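Local coordinates for protein probable glutamine synthetase (PDB 4HPP) that is a probable glutamine synthetase, built from an N-terminal domain and a catalytic domain, that binds magnesium and glutamic acid, at residues A[129-141]-A[209-222]. Numbering follows the deposited sequence.
Sequences AFEHEFSLLGLPG and TREVARQMGLRTCF. With MG (magnesium ion), chain B; GLU (glutamic acid), chain D.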
# COMPACT_ATOMS: atom_id res chain seq x y z
N ALA A 129 20.80 35.31 23.79
CA ALA A 129 19.94 34.23 23.32
C ALA A 129 19.01 34.77 22.20
O ALA A 129 18.44 35.87 22.31
CB ALA A 129 19.16 33.61 24.47
N PHE A 130 18.97 34.03 21.10
CA PHE A 130 18.07 34.27 19.96
C PHE A 130 16.77 33.42 20.12
O PHE A 130 16.84 32.21 20.40
CB PHE A 130 18.74 33.85 18.67
CG PHE A 130 19.93 34.65 18.29
CD1 PHE A 130 19.84 35.60 17.25
CD2 PHE A 130 21.17 34.41 18.88
CE1 PHE A 130 20.97 36.32 16.81
CE2 PHE A 130 22.29 35.13 18.46
CZ PHE A 130 22.21 36.09 17.42
N GLU A 131 15.61 34.06 19.93
CA GLU A 131 14.34 33.37 19.98
C GLU A 131 13.92 33.26 18.54
O GLU A 131 14.02 34.25 17.80
CB GLU A 131 13.28 34.16 20.75
CG GLU A 131 13.46 34.31 22.28
CD GLU A 131 12.25 35.02 22.95
OE1 GLU A 131 12.19 34.97 24.20
OE2 GLU A 131 11.35 35.62 22.27
N HIS A 132 13.45 32.08 18.15
CA HIS A 132 13.17 31.78 16.78
C HIS A 132 11.74 31.38 16.57
O HIS A 132 11.22 30.55 17.33
CB HIS A 132 14.07 30.68 16.32
CG HIS A 132 15.53 31.11 16.13
ND1 HIS A 132 16.53 30.71 16.98
CD2 HIS A 132 16.15 31.84 15.11
CE1 HIS A 132 17.71 31.19 16.54
NE2 HIS A 132 17.47 31.89 15.40
N GLU A 133 11.08 31.97 15.55
CA GLU A 133 9.75 31.54 15.19
C GLU A 133 9.78 30.95 13.77
O GLU A 133 10.58 31.36 12.91
CB GLU A 133 8.76 32.67 15.34
CG GLU A 133 8.43 33.06 16.77
CD GLU A 133 7.75 34.43 16.85
OE1 GLU A 133 7.73 35.17 15.82
OE2 GLU A 133 7.25 34.78 17.96
N PHE A 134 8.94 29.95 13.53
CA PHE A 134 8.91 29.29 12.24
C PHE A 134 7.53 28.68 11.93
O PHE A 134 6.67 28.49 12.84
CB PHE A 134 10.03 28.22 12.16
CG PHE A 134 9.87 27.08 13.18
CD1 PHE A 134 10.42 27.18 14.48
CD2 PHE A 134 9.22 25.89 12.82
CE1 PHE A 134 10.28 26.16 15.38
CE2 PHE A 134 9.10 24.86 13.73
CZ PHE A 134 9.61 25.00 15.01
N SER A 135 7.35 28.34 10.67
CA SER A 135 6.15 27.68 10.19
C SER A 135 6.53 26.26 10.09
O SER A 135 7.64 25.96 9.62
CB SER A 135 5.82 28.10 8.72
OG SER A 135 5.29 29.42 8.62
N LEU A 136 5.61 25.39 10.50
CA LEU A 136 5.71 23.94 10.32
C LEU A 136 4.68 23.50 9.31
O LEU A 136 3.49 23.52 9.60
CB LEU A 136 5.53 23.18 11.65
CG LEU A 136 5.87 21.69 11.61
CD1 LEU A 136 7.32 21.50 11.24
CD2 LEU A 136 5.60 20.97 12.92
N LEU A 137 5.17 23.10 8.13
CA LEU A 137 4.33 22.67 7.01
C LEU A 137 4.36 21.19 6.82
O LEU A 137 5.43 20.52 6.95
CB LEU A 137 4.77 23.36 5.72
CG LEU A 137 4.98 24.87 5.95
CD1 LEU A 137 5.60 25.54 4.74
CD2 LEU A 137 3.62 25.44 6.34
N GLY A 138 3.16 20.68 6.54
CA GLY A 138 2.94 19.34 6.03
C GLY A 138 2.20 18.50 7.05
O GLY A 138 2.11 17.28 6.90
N LEU A 139 1.73 19.12 8.13
CA LEU A 139 1.27 18.30 9.23
C LEU A 139 -0.00 17.65 8.78
O LEU A 139 -0.76 18.22 8.01
CB LEU A 139 1.07 19.09 10.52
CG LEU A 139 2.28 19.68 11.22
CD1 LEU A 139 1.82 20.60 12.41
CD2 LEU A 139 3.15 18.55 11.67
N PRO A 140 -0.24 16.41 9.24
CA PRO A 140 -1.54 15.83 8.89
C PRO A 140 -2.65 16.56 9.66
O PRO A 140 -2.41 17.59 10.31
CB PRO A 140 -1.40 14.37 9.34
CG PRO A 140 -0.32 14.36 10.41
CD PRO A 140 0.57 15.55 10.14
N GLY A 141 -3.87 16.05 9.55
CA GLY A 141 -4.98 16.52 10.37
C GLY A 141 -5.74 17.68 9.81
O GLY A 141 -5.52 18.11 8.66
N THR A 209 16.27 22.31 13.61
CA THR A 209 14.80 22.36 13.32
C THR A 209 14.49 21.89 11.89
O THR A 209 13.70 20.93 11.70
CB THR A 209 14.22 23.74 13.55
OG1 THR A 209 14.53 24.11 14.87
CG2 THR A 209 12.69 23.75 13.40
N ARG A 210 15.18 22.50 10.93
CA ARG A 210 15.17 22.00 9.56
C ARG A 210 15.41 20.46 9.47
O ARG A 210 14.59 19.75 8.87
CB ARG A 210 16.15 22.79 8.65
CG ARG A 210 15.61 24.13 8.24
CD ARG A 210 16.68 25.16 7.98
NE ARG A 210 16.12 26.50 7.85
CZ ARG A 210 16.82 27.64 7.72
NH1 ARG A 210 18.13 27.62 7.67
NH2 ARG A 210 16.17 28.81 7.58
N GLU A 211 16.49 19.94 10.09
CA GLU A 211 16.77 18.47 10.04
C GLU A 211 15.68 17.58 10.70
O GLU A 211 15.31 16.54 10.18
CB GLU A 211 18.15 18.17 10.57
CG GLU A 211 18.51 16.69 10.64
CD GLU A 211 18.64 16.07 9.29
OE1 GLU A 211 18.71 14.82 9.19
OE2 GLU A 211 18.72 16.83 8.34
N VAL A 212 15.10 18.01 11.79
CA VAL A 212 14.06 17.22 12.41
C VAL A 212 12.88 17.20 11.43
O VAL A 212 12.43 16.11 11.02
CB VAL A 212 13.75 17.80 13.81
CG1 VAL A 212 12.59 17.11 14.47
CG2 VAL A 212 14.96 17.67 14.73
N ALA A 213 12.41 18.39 10.99
CA ALA A 213 11.34 18.44 10.00
C ALA A 213 11.66 17.53 8.79
O ALA A 213 10.85 16.69 8.36
CB ALA A 213 11.06 19.90 9.57
N ARG A 214 12.88 17.62 8.28
CA ARG A 214 13.22 16.76 7.13
C ARG A 214 12.97 15.30 7.51
O ARG A 214 12.38 14.57 6.72
CB ARG A 214 14.67 16.97 6.68
CG ARG A 214 15.04 16.24 5.40
CD ARG A 214 16.55 16.28 5.17
NE ARG A 214 17.29 15.51 6.16
CZ ARG A 214 17.51 14.19 6.09
NH1 ARG A 214 17.04 13.45 5.11
NH2 ARG A 214 18.17 13.60 7.05
N GLN A 215 13.36 14.89 8.73
CA GLN A 215 13.30 13.49 9.10
C GLN A 215 11.87 12.96 9.18
O GLN A 215 11.65 11.75 9.09
CB GLN A 215 14.09 13.18 10.37
CG GLN A 215 15.57 13.29 10.16
CD GLN A 215 16.35 12.67 11.28
OE1 GLN A 215 15.84 11.80 12.01
NE2 GLN A 215 17.59 13.12 11.45
N MET A 216 10.90 13.88 9.26
CA MET A 216 9.49 13.48 9.47
C MET A 216 8.69 13.73 8.20
O MET A 216 7.51 13.39 8.13
CB MET A 216 8.88 14.24 10.66
CG MET A 216 9.64 14.02 11.99
SD MET A 216 8.92 14.71 13.48
CE MET A 216 7.72 13.46 13.91
N GLY A 217 9.34 14.32 7.20
CA GLY A 217 8.70 14.50 5.90
C GLY A 217 8.00 15.84 5.98
O GLY A 217 7.21 16.15 5.12
N LEU A 218 8.29 16.63 7.01
CA LEU A 218 7.73 17.97 7.14
C LEU A 218 8.68 18.99 6.59
O LEU A 218 9.81 18.70 6.20
CB LEU A 218 7.37 18.29 8.59
CG LEU A 218 6.43 17.23 9.22
CD1 LEU A 218 6.32 17.33 10.74
CD2 LEU A 218 5.02 17.15 8.62
N ARG A 219 8.21 20.22 6.53
CA ARG A 219 9.03 21.34 6.13
C ARG A 219 8.92 22.52 7.13
O ARG A 219 7.86 22.74 7.80
CB ARG A 219 8.50 21.81 4.78
CG ARG A 219 9.06 21.06 3.60
CD ARG A 219 8.40 21.56 2.34
NE ARG A 219 6.99 21.25 2.43
CZ ARG A 219 6.02 22.14 2.34
NH1 ARG A 219 6.32 23.43 2.08
NH2 ARG A 219 4.74 21.70 2.47
N THR A 220 10.00 23.29 7.23
CA THR A 220 9.91 24.50 7.99
C THR A 220 10.01 25.75 7.12
O THR A 220 10.64 25.77 6.04
CB THR A 220 11.02 24.56 9.03
OG1 THR A 220 12.25 24.34 8.37
CG2 THR A 220 10.85 23.49 10.07
N CYS A 221 9.46 26.84 7.61
CA CYS A 221 9.75 28.11 6.98
C CYS A 221 10.07 29.10 8.07
O CYS A 221 9.24 29.28 8.99
CB CYS A 221 8.55 28.58 6.11
SG CYS A 221 8.76 30.25 5.44
N PHE A 222 11.25 29.75 7.96
CA PHE A 222 11.69 30.84 8.84
C PHE A 222 11.64 32.22 8.16
O PHE A 222 12.10 33.24 8.73
CB PHE A 222 13.12 30.62 9.29
CG PHE A 222 13.31 29.48 10.26
CD1 PHE A 222 13.76 29.71 11.53
CD2 PHE A 222 13.10 28.17 9.88
CE1 PHE A 222 13.93 28.69 12.42
CE2 PHE A 222 13.30 27.14 10.78
CZ PHE A 222 13.71 27.40 12.04
MG MG B . 7.27 34.93 20.13
N GLU D . 5.85 37.14 15.35
CA GLU D . 6.35 38.46 15.92
C GLU D . 7.57 39.09 15.22
O GLU D . 7.65 39.14 14.00
CB GLU D . 6.66 38.30 17.41
CG GLU D . 5.43 38.11 18.26
CD GLU D . 5.78 37.74 19.66
OE1 GLU D . 5.49 38.57 20.54
OE2 GLU D . 6.34 36.64 19.88
OXT GLU D . 8.53 39.56 15.85
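Cys221 O takes the backbone N-H of Ser135 at 2.7 Å, in a nearly straight bond (167° at the hydrogen), and Cys221 N returns a bond to Ser135 O. Leu137 and Arg219, the next hydrogen-bonded pair, repeat this exchange, so strand 219-221 is zipped antiparallel to the end of strand 124-137. Between these pairs, Leu136 faces Thr220 in a non-hydrogen-bonded pair, and Leu136 CD1 leans on Leu218 CB. CB of Phe134 sits over the centre of the Phe222 ring, 3.6 Å from the centroid, while the two rings, 19° from parallel, slide past each other with little overlap. Phe134 takes the first torsion that wedges CG between its own N and carbonyl carbon (chi1 63°), which sends the ring toward helix 196-216. There Thr209 CG2 lies over one face, offset toward the rim, in a CH-pi contact, 3.8 Å from the Phe134 ring centroid; Thr209 OG1 turns instead to Val205 O. The Arg219 chain, bent at chi3, sets one face of its guanidinium against Leu137 CB, which lies toward the rim. Past the strand, the Leu139 and Leu218 side chains cross at about a right angle. Earlier on strand 124-137, Glu133 OE2 binds magnesium at 2.2 Å beside Glu180 and Glu187, and OE1 accepts from the glutamic acid nitrogen. A Schellman motif at Gly217 ends helix 196-216 and leads into strand 219-221, which pairs antiparallel with this metal-binding strand of the glutamine synthetase catalytic domain.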